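Local coordinates for NADPH-ferredoxin reductase FprA (Mycobacterium tuberculosis, PDB 1LQT), which uses a bound FAD to transfer electrons between NADPH and ferredoxin and may supply electrons to P450 systems, at residues A421-I426 with R439-L444; A428-A433 with A448-I453; G121-V126 with E139-D144. All coordinates share one frame; numbering follows the deposited sequence.

Interaction 1: A421-I426 with R439-L444; sequences AHWQVI and RPRVKL
Helix 420-434 is the first of two C-terminal helices, and its W423 and I426, one turn apart, meet R441 and L444 from the extended connection that leads to helix 447-454. This is helix-on-loop packing at two separate points, burying 121 Å² in all. At the first, CH2 on the six-membered ring of W423 lies 4.3 Å from NH1 of R441. The guanidinium comes obliquely to the indole, and the spacing makes this a loose van der Waals touch. The bond from CA to CB of W423 does not itself aim at the loop; the two torsions beyond it (chi1 147°, well off a staggered value, and chi2 -113°) bring the end of the six-membered ring nearer R441. A long, charged side chain suits position 441 because its aliphatic part spans the gap while its end finds carboxylates: NH1 forms salt bridges with D427 and E430 of helix 420-434, which probably fix the guanidinium more firmly than the indole does, and E430 also holds the loop backbone, its OE2 taking the amide N of L444 and its own backbone pairing with V442. The second point is apolar, with CG2 of I426 4.3 Å from CD1 of L444. These methyls meet on the side where L450 also packs, so hydrocarbon side chains suit the place. Around these points, W46 meets the W423 ring edge-to-face, and T44, P45 and R50 also touch the indole, whose side chain is about 11 Å from the FAD at the nearest atoms. L450 of helix 447-454 packs on both I426 and L444, so the last helix completes the apolar cluster between helix 420-434 and the loop.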
loop_
_atom_site.group_PDB
_atom_site.type_symbol
_atom_site.label_atom_id
_atom_site.label_comp_id
_atom_site.label_asym_id
_atom_site.label_seq_id
_atom_site.Cartn_x
_atom_site.Cartn_y
_atom_site.Cartn_z
ATOM N N ALA A 421 -0.675 -10.356 22.498
ATOM C CA ALA A 421 -1.887 -10.577 23.256
ATOM C C ALA A 421 -2.778 -9.345 23.282
ATOM O O ALA A 421 -3.997 -9.463 23.247
ATOM C CB ALA A 421 -1.537 -11.010 24.690
ATOM N N HIS A 422 -2.191 -8.164 23.323
ATOM C CA HIS A 422 -2.974 -6.944 23.311
ATOM C C HIS A 422 -3.492 -6.562 21.939
ATOM O O HIS A 422 -4.593 -6.030 21.826
ATOM C CB HIS A 422 -2.219 -5.865 23.998
ATOM C CG HIS A 422 -2.119 -6.156 25.462
ATOM N ND1 HIS A 422 -3.024 -5.700 26.382
ATOM C CD2 HIS A 422 -1.371 -7.072 26.118
ATOM C CE1 HIS A 422 -2.700 -6.152 27.583
ATOM N NE2 HIS A 422 -1.726 -7.021 27.443
ATOM N N TRP A 423 -2.732 -6.848 20.886
ATOM C CA TRP A 423 -3.304 -6.745 19.550
ATOM C C TRP A 423 -4.517 -7.662 19.458
ATOM O O TRP A 423 -5.526 -7.275 18.869
ATOM C CB TRP A 423 -2.257 -7.113 18.482
ATOM C CG TRP A 423 -2.877 -7.775 17.276
ATOM C CD1 TRP A 423 -2.682 -9.040 16.910
ATOM C CD2 TRP A 423 -3.824 -7.229 16.363
ATOM N NE1 TRP A 423 -3.436 -9.349 15.808
ATOM C CE2 TRP A 423 -4.165 -8.249 15.465
ATOM C CE3 TRP A 423 -4.454 -5.983 16.222
ATOM C CZ2 TRP A 423 -5.063 -8.065 14.424
ATOM C CZ3 TRP A 423 -5.379 -5.807 15.191
ATOM C CH2 TRP A 423 -5.685 -6.852 14.320
ATOM N N GLN A 424 -4.456 -8.864 20.014
ATOM C CA GLN A 424 -5.596 -9.770 19.909
ATOM C C GLN A 424 -6.842 -9.188 20.550
ATOM O O GLN A 424 -7.953 -9.463 20.105
ATOM C CB GLN A 424 -5.231 -11.146 20.462
ATOM C CG GLN A 424 -4.229 -11.877 19.569
ATOM C CD GLN A 424 -3.674 -13.126 20.177
ATOM O OE1 GLN A 424 -4.233 -13.685 21.076
ATOM N NE2 GLN A 424 -2.571 -13.591 19.661
ATOM N N VAL A 425 -6.675 -8.389 21.590
ATOM C CA VAL A 425 -7.798 -7.679 22.214
ATOM C C VAL A 425 -8.344 -6.618 21.265
ATOM O O VAL A 425 -9.556 -6.548 21.073
ATOM C CB VAL A 425 -7.382 -7.060 23.566
ATOM C CG1 VAL A 425 -8.514 -6.286 24.187
ATOM C CG2 VAL A 425 -6.898 -8.149 24.519
ATOM N N ILE A 426 -7.491 -5.790 20.682
ATOM C CA ILE A 426 -7.934 -4.843 19.663
ATOM C C ILE A 426 -8.725 -5.560 18.573
ATOM O O ILE A 426 -9.793 -5.123 18.181
ATOM C CB ILE A 426 -6.740 -4.098 19.049
ATOM C CG1 ILE A 426 -6.110 -3.138 20.074
ATOM C CG2 ILE A 426 -7.159 -3.336 17.783
ATOM C CD1 ILE A 426 -4.764 -2.556 19.644
ATOM N N ARG A 439 -20.734 -6.411 9.215
ATOM C CA ARG A 439 -19.419 -5.982 8.775
ATOM C C ARG A 439 -18.349 -6.891 9.349
ATOM O O ARG A 439 -18.525 -7.402 10.459
ATOM C CB ARG A 439 -19.161 -4.549 9.246
ATOM C CG ARG A 439 -20.251 -3.572 8.823
ATOM C CD ARG A 439 -20.210 -2.251 9.520
ATOM N NE ARG A 439 -19.099 -1.423 9.078
ATOM C CZ ARG A 439 -18.872 -0.186 9.512
ATOM N NH1 ARG A 439 -19.631 0.385 10.435
ATOM N NH2 ARG A 439 -17.828 0.496 9.069
ATOM N N PRO A 440 -17.214 -7.074 8.673
ATOM C CA PRO A 440 -16.173 -7.915 9.266
ATOM C C PRO A 440 -15.620 -7.338 10.570
ATOM O O PRO A 440 -15.265 -8.080 11.473
ATOM C CB PRO A 440 -15.103 -7.989 8.161
ATOM C CG PRO A 440 -15.859 -7.717 6.903
ATOM C CD PRO A 440 -16.912 -6.753 7.261
ATOM N N ARG A 441 -15.531 -6.020 10.607
ATOM C CA ARG A 441 -15.056 -5.327 11.785
ATOM C C ARG A 441 -15.405 -3.853 11.637
ATOM O O ARG A 441 -15.711 -3.387 10.537
ATOM C CB ARG A 441 -13.546 -5.482 11.989
ATOM C CG ARG A 441 -12.712 -4.792 10.947
ATOM C CD ARG A 441 -11.204 -4.945 11.166
ATOM N NE ARG A 441 -10.776 -6.338 11.130
ATOM C CZ ARG A 441 -10.149 -7.024 12.113
ATOM N NH1 ARG A 441 -9.799 -6.480 13.285
ATOM N NH2 ARG A 441 -9.860 -8.293 11.907
ATOM N N VAL A 442 -15.335 -3.137 12.758
ATOM C CA VAL A 442 -15.319 -1.669 12.745
ATOM C C VAL A 442 -14.019 -1.299 13.383
ATOM O O VAL A 442 -13.767 -1.636 14.527
ATOM C CB VAL A 442 -16.514 -1.027 13.481
ATOM C CG1 VAL A 442 -16.412 0.466 13.415
ATOM C CG2 VAL A 442 -17.820 -1.515 12.935
ATOM N N LYS A 443 -13.168 -0.628 12.628
ATOM C CA LYS A 443 -11.838 -0.309 13.077
ATOM C C LYS A 443 -11.787 0.874 14.005
ATOM O O LYS A 443 -12.501 1.848 13.856
ATOM C CB LYS A 443 -10.940 -0.035 11.878
ATOM C CG LYS A 443 -10.648 -1.245 11.036
ATOM C CD LYS A 443 -9.820 -0.872 9.829
ATOM C CE LYS A 443 -9.507 -2.059 8.986
ATOM N NZ LYS A 443 -8.798 -1.635 7.708
ATOM N N LEU A 444 -10.861 0.774 14.960
ATOM C CA LEU A 444 -10.487 1.885 15.816
ATOM C C LEU A 444 -9.522 2.743 14.970
ATOM O O LEU A 444 -8.466 2.277 14.538
ATOM C CB LEU A 444 -9.821 1.335 17.070
ATOM C CG LEU A 444 -10.758 0.515 17.959
ATOM C CD1 LEU A 444 -9.962 -0.327 18.908
ATOM C CD2 LEU A 444 -11.696 1.432 18.727
#

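Interaction 2: A428-A433 with A448-I453; sequences AFERAA and AELLRI
The phenyl ring of F429 has I453 over one face. CG1 of I453 sits 4.0 Å from the F429 ring centroid and only 10° off the ring normal, a CH-pi contact almost centred on the ring. The same branch ends in CD1, 3.5 Å from CE1 of F429; the other, the CG2 methyl, lies 3.9 Å from CB of F429, near the root of the ring. The two side chains cross at about a right angle. With CG anti to the backbone N (chi1 -173°), F429 sends its ring out towards the second helix, and a beta-branched residue opposite is well shaped to spread over a flat surface. The contact joins helix 420-434 to helix 447-454, the helix-loop-helix pair at the C-terminal end of the chain, and L444 of the intervening loop also touches F429. The second flat group, the carboxylate of E430, meets L450 with one oxygen, OE2 being 4.1 Å from CD2 of L450. That is packing alone. The polar partners of this buried glutamate lie outside the two helical segments: OE1 is paired with NH1 of R50 as well as with R441, and OE2 takes the L444 amide. A buried acid is tolerable with such partners, and the two arginines would be expected to help keep it ionised. L450, buried beside it, supplies a purely hydrocarbon surface.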
loop_
_atom_site.group_PDB
_atom_site.type_symbol
_atom_site.label_atom_id
_atom_site.label_comp_id
_atom_site.label_asym_id
_atom_site.label_seq_id
_atom_site.Cartn_x
_atom_site.Cartn_y
_atom_site.Cartn_z
ATOM N N ALA A 428 -10.260 -8.480 18.553
ATOM C CA ALA A 428 -11.536 -8.968 19.016
ATOM C C ALA A 428 -12.541 -7.840 19.171
ATOM O O ALA A 428 -13.718 -8.010 18.839
ATOM C CB ALA A 428 -11.342 -9.704 20.325
ATOM N N PHE A 429 -12.098 -6.719 19.702
ATOM C CA PHE A 429 -12.975 -5.568 19.861
ATOM C C PHE A 429 -13.534 -5.124 18.521
ATOM O O PHE A 429 -14.729 -4.890 18.381
ATOM C CB PHE A 429 -12.168 -4.455 20.528
ATOM C CG PHE A 429 -12.962 -3.245 20.930
ATOM C CD1 PHE A 429 -13.352 -3.050 22.251
ATOM C CD2 PHE A 429 -13.300 -2.267 19.999
ATOM C CE1 PHE A 429 -14.031 -1.926 22.629
ATOM C CE2 PHE A 429 -13.996 -1.167 20.375
ATOM C CZ PHE A 429 -14.364 -0.998 21.693
ATOM N N GLU A 430 -12.669 -4.983 17.531
ATOM C CA GLU A 430 -13.077 -4.503 16.230
ATOM C C GLU A 430 -14.033 -5.468 15.559
ATOM O O GLU A 430 -15.042 -5.074 15.004
ATOM C CB GLU A 430 -11.851 -4.251 15.362
ATOM C CG GLU A 430 -10.960 -3.114 15.827
ATOM C CD GLU A 430 -9.828 -2.834 14.859
ATOM O OE1 GLU A 430 -9.438 -3.771 14.119
ATOM O OE2 GLU A 430 -9.341 -1.688 14.819
ATOM N N ARG A 431 -13.721 -6.752 15.612
ATOM C CA ARG A 431 -14.586 -7.740 14.991
ATOM C C ARG A 431 -15.956 -7.783 15.650
ATOM O O ARG A 431 -16.970 -7.848 14.985
ATOM C CB ARG A 431 -13.936 -9.120 14.939
ATOM C CG ARG A 431 -12.838 -9.247 13.909
ATOM C CD ARG A 431 -12.244 -10.638 13.779
ATOM N NE ARG A 431 -11.326 -10.915 14.867
ATOM C CZ ARG A 431 -11.606 -11.607 15.965
ATOM N NH1 ARG A 431 -12.797 -12.164 16.167
ATOM N NH2 ARG A 431 -10.671 -11.725 16.871
ATOM N N ALA A 432 -15.983 -7.743 16.981
ATOM C CA ALA A 432 -17.262 -7.775 17.695
ATOM C C ALA A 432 -18.070 -6.516 17.433
ATOM O O ALA A 432 -19.289 -6.545 17.508
ATOM C CB ALA A 432 -17.036 -7.969 19.185
ATOM N N ALA A 433 -17.413 -5.405 17.129
ATOM C CA ALA A 433 -18.105 -4.188 16.785
ATOM C C ALA A 433 -18.793 -4.300 15.432
ATOM O O ALA A 433 -19.839 -3.732 15.223
ATOM C CB ALA A 433 -17.146 -3.020 16.796
ATOM N N ALA A 448 -5.237 7.012 19.803
ATOM C CA ALA A 448 -5.796 7.085 21.156
ATOM C C ALA A 448 -6.823 5.980 21.396
ATOM O O ALA A 448 -6.847 5.356 22.436
ATOM C CB ALA A 448 -6.397 8.437 21.419
ATOM N N GLU A 449 -7.688 5.746 20.421
ATOM C CA GLU A 449 -8.713 4.710 20.612
ATOM C C GLU A 449 -8.118 3.316 20.546
ATOM O O GLU A 449 -8.545 2.437 21.265
ATOM C CB GLU A 449 -9.833 4.843 19.616
ATOM C CG GLU A 449 -10.659 6.127 19.653
ATOM C CD GLU A 449 -11.347 6.310 18.275
ATOM O OE1 GLU A 449 -12.562 6.056 18.128
ATOM O OE2 GLU A 449 -10.677 6.639 17.269
ATOM N N LEU A 450 -7.138 3.114 19.664
ATOM C CA LEU A 450 -6.434 1.848 19.635
ATOM C C LEU A 450 -5.776 1.537 20.958
ATOM O O LEU A 450 -5.846 0.406 21.445
ATOM C CB LEU A 450 -5.392 1.831 18.502
ATOM C CG LEU A 450 -5.994 1.699 17.106
ATOM C CD1 LEU A 450 -5.043 2.230 16.049
ATOM C CD2 LEU A 450 -6.385 0.231 16.832
ATOM N N LEU A 451 -5.107 2.523 21.521
ATOM C CA LEU A 451 -4.412 2.305 22.776
ATOM C C LEU A 451 -5.342 2.197 23.971
ATOM O O LEU A 451 -5.037 1.494 24.937
ATOM C CB LEU A 451 -3.370 3.394 22.998
ATOM C CG LEU A 451 -2.233 3.422 21.984
ATOM C CD1 LEU A 451 -1.239 4.505 22.409
ATOM C CD2 LEU A 451 -1.508 2.109 21.824
ATOM N N ARG A 452 -6.500 2.842 23.913
ATOM C CA ARG A 452 -7.492 2.700 24.984
ATOM C C ARG A 452 -7.840 1.233 25.145
ATOM O O ARG A 452 -8.007 0.741 26.255
ATOM C CB ARG A 452 -8.734 3.528 24.650
ATOM C CG ARG A 452 -9.901 3.455 25.620
ATOM C CD ARG A 452 -11.045 4.298 25.130
ATOM N NE ARG A 452 -12.139 4.369 26.062
ATOM C CZ ARG A 452 -13.293 4.925 25.768
ATOM N NH1 ARG A 452 -13.496 5.421 24.565
ATOM N NH2 ARG A 452 -14.267 4.957 26.667
ATOM N N ILE A 453 -7.947 0.529 24.023
ATOM C CA ILE A 453 -8.348 -0.863 24.037
ATOM C C ILE A 453 -7.149 -1.792 24.165
ATOM O O ILE A 453 -7.203 -2.780 24.862
ATOM C CB ILE A 453 -9.195 -1.183 22.765
ATOM C CG1 ILE A 453 -10.437 -0.308 22.703
ATOM C CG2 ILE A 453 -9.517 -2.679 22.702
ATOM C CD1 ILE A 453 -11.266 -0.230 23.968
#

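Interaction 3: G121-V126 with E139-D144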
loop_
_atom_site.group_PDB
_atom_site.type_symbol
_atom_site.label_atom_id
_atom_site.label_comp_id
_atom_site.label_asym_id
_atom_site.label_seq_id
_atom_site.Cartn_x
_atom_site.Cartn_y
_atom_site.Cartn_z
ATOM N N GLY A 121 -8.397 19.874 -1.282
ATOM C CA GLY A 121 -9.116 19.125 -2.300
ATOM C C GLY A 121 -8.212 18.347 -3.239
ATOM O O GLY A 121 -8.717 17.602 -4.052
ATOM N N SER A 122 -6.904 18.576 -3.177
ATOM C CA SER A 122 -5.910 17.841 -3.963
ATOM C C SER A 122 -5.092 16.990 -3.004
ATOM O O SER A 122 -4.375 17.526 -2.176
ATOM C CB SER A 122 -4.999 18.806 -4.699
ATOM O OG SER A 122 -3.913 18.123 -5.299
ATOM N N ILE A 123 -5.249 15.680 -3.103
ATOM C CA ILE A 123 -4.643 14.734 -2.177
ATOM C C ILE A 123 -4.069 13.563 -2.935
ATOM O O ILE A 123 -4.337 13.396 -4.111
ATOM C CB ILE A 123 -5.669 14.258 -1.109
ATOM C CG1 ILE A 123 -6.810 13.468 -1.739
ATOM C CG2 ILE A 123 -6.177 15.421 -0.318
ATOM C CD1 ILE A 123 -7.812 12.946 -0.721
ATOM N N ALA A 124 -3.280 12.753 -2.240
ATOM C CA ALA A 124 -2.786 11.509 -2.788
ATOM C C ALA A 124 -3.696 10.368 -2.441
ATOM O O ALA A 124 -4.380 10.367 -1.428
ATOM C CB ALA A 124 -1.381 11.196 -2.268
ATOM N N ALA A 125 -3.664 9.341 -3.260
ATOM C CA ALA A 125 -4.343 8.125 -2.922
ATOM C C ALA A 125 -3.839 7.550 -1.609
ATOM O O ALA A 125 -4.613 6.988 -0.841
ATOM C CB ALA A 125 -4.260 7.093 -4.040
ATOM N N VAL A 126 -2.535 7.673 -1.345
ATOM C CA VAL A 126 -2.034 7.201 -0.053
ATOM C C VAL A 126 -2.911 7.751 1.091
ATOM O O VAL A 126 -3.310 7.032 1.999
ATOM C CB VAL A 126 -0.576 7.631 0.162
ATOM C CG1 VAL A 126 -0.088 7.176 1.521
ATOM C CG2 VAL A 126 0.305 7.042 -0.937
ATOM N N GLU A 139 -6.396 9.917 9.850
ATOM C CA GLU A 139 -7.734 10.111 10.394
ATOM C C GLU A 139 -8.322 11.464 10.038
ATOM O O GLU A 139 -9.520 11.583 9.902
ATOM C CB GLU A 139 -7.731 9.945 11.901
ATOM C CG GLU A 139 -9.135 9.739 12.458
ATOM C CD GLU A 139 -9.276 9.876 13.957
ATOM O OE1 GLU A 139 -8.327 10.321 14.624
ATOM O OE2 GLU A 139 -10.342 9.488 14.491
ATOM N N GLN A 140 -7.470 12.458 9.882
ATOM C CA GLN A 140 -7.897 13.833 9.641
ATOM C C GLN A 140 -7.821 14.287 8.204
ATOM O O GLN A 140 -7.983 15.480 7.932
ATOM C CB GLN A 140 -7.126 14.805 10.533
ATOM C CG GLN A 140 -7.113 14.529 12.028
ATOM C CD GLN A 140 -8.435 14.118 12.627
ATOM O OE1 GLN A 140 -9.512 14.619 12.256
ATOM N NE2 GLN A 140 -8.361 13.212 13.592
ATOM N N VAL A 141 -7.605 13.384 7.264
ATOM C CA VAL A 141 -7.556 13.787 5.867
ATOM C C VAL A 141 -8.881 14.448 5.492
ATOM O O VAL A 141 -8.911 15.482 4.852
ATOM C CB VAL A 141 -7.214 12.612 4.968
ATOM C CG1 VAL A 141 -7.334 12.984 3.482
ATOM C CG2 VAL A 141 -5.805 12.110 5.246
ATOM N N SER A 142 -9.978 13.807 5.863
ATOM C CA SER A 142 -11.315 14.388 5.852
ATOM C C SER A 142 -11.617 15.202 4.594
ATOM O O SER A 142 -11.910 16.390 4.649
ATOM C CB SER A 142 -11.481 15.244 7.088
ATOM O OG SER A 142 -11.222 14.474 8.248
ATOM N N PRO A 143 -11.565 14.553 3.447
ATOM C CA PRO A 143 -11.800 15.271 2.204
ATOM C C PRO A 143 -13.262 15.657 2.081
ATOM O O PRO A 143 -14.148 14.964 2.568
ATOM C CB PRO A 143 -11.433 14.239 1.153
ATOM C CG PRO A 143 -11.783 12.951 1.780
ATOM C CD PRO A 143 -11.384 13.108 3.214
ATOM N N ASP A 144 -13.497 16.774 1.411
ATOM C CA ASP A 144 -14.850 17.181 1.060
ATOM C C ASP A 144 -15.281 16.371 -0.152
ATOM O O ASP A 144 -14.706 16.511 -1.243
ATOM C CB ASP A 144 -14.864 18.685 0.771
ATOM C CG ASP A 144 -16.241 19.232 0.459
ATOM O OD1 ASP A 144 -17.196 18.467 0.257
ATOM O OD2 ASP A 144 -16.396 20.466 0.378
#
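Apolar contact alone joins I123 to V141 and P143. The tip of the isoleucine does all the touching: its CD1 lies 4.2 Å from CG1 of V141 and 4.3 Å from CB of P143. CD1 is anti to CA across the CB-CG1 bond (chi2 178°), which carries the methyl away from the strand and against the two loop residues, which it touches from one side. Short, stiff side chains suit the loop positions, offering hydrocarbon close to the backbone. F128 and W131 of helix 125-132 extend this small cluster, with W131 touching both V141 and P143.

Hydrogen bonds belong to the strand side: I123 pairs through its backbone with V318 and R320 of strand 317-320.

The elements joined are edge strand 122-124 and the loop following helix 125-132. That loop leads into strand 149-153, which runs into the glycine-containing turn at N155 and G156, where NADP(+) probably binds, and on into helix 157-167. Strand 122-124, helix 125-132 and strand 149-153, two places along the parallel sheet, form a beta-alpha-beta crossover characteristic of the Rossmann-like nucleotide-binding fold.

In the fold
Interactions 1 and 2 share helix 420-434 and touch directly, their centres about 5 Å apart. Interaction 1 ties the helix to its following loop, interaction 2 to the next helix, so their segments alternate along the chain. Both are partly buried. E430 belongs to interaction 2 yet serves the loop of interaction 1, which gives this region a charged network beside its hydrocarbon packing. Interaction 3 is a surface contact, about 24 Å from each of the others between centres, and purely aliphatic. It belongs to the crossover of the parallel sheet rather than to the C-terminal helices. The carboxylates of E139 and E449 come close (OE2 to OE2 4.0 Å), a like-charge approach rather than a bond.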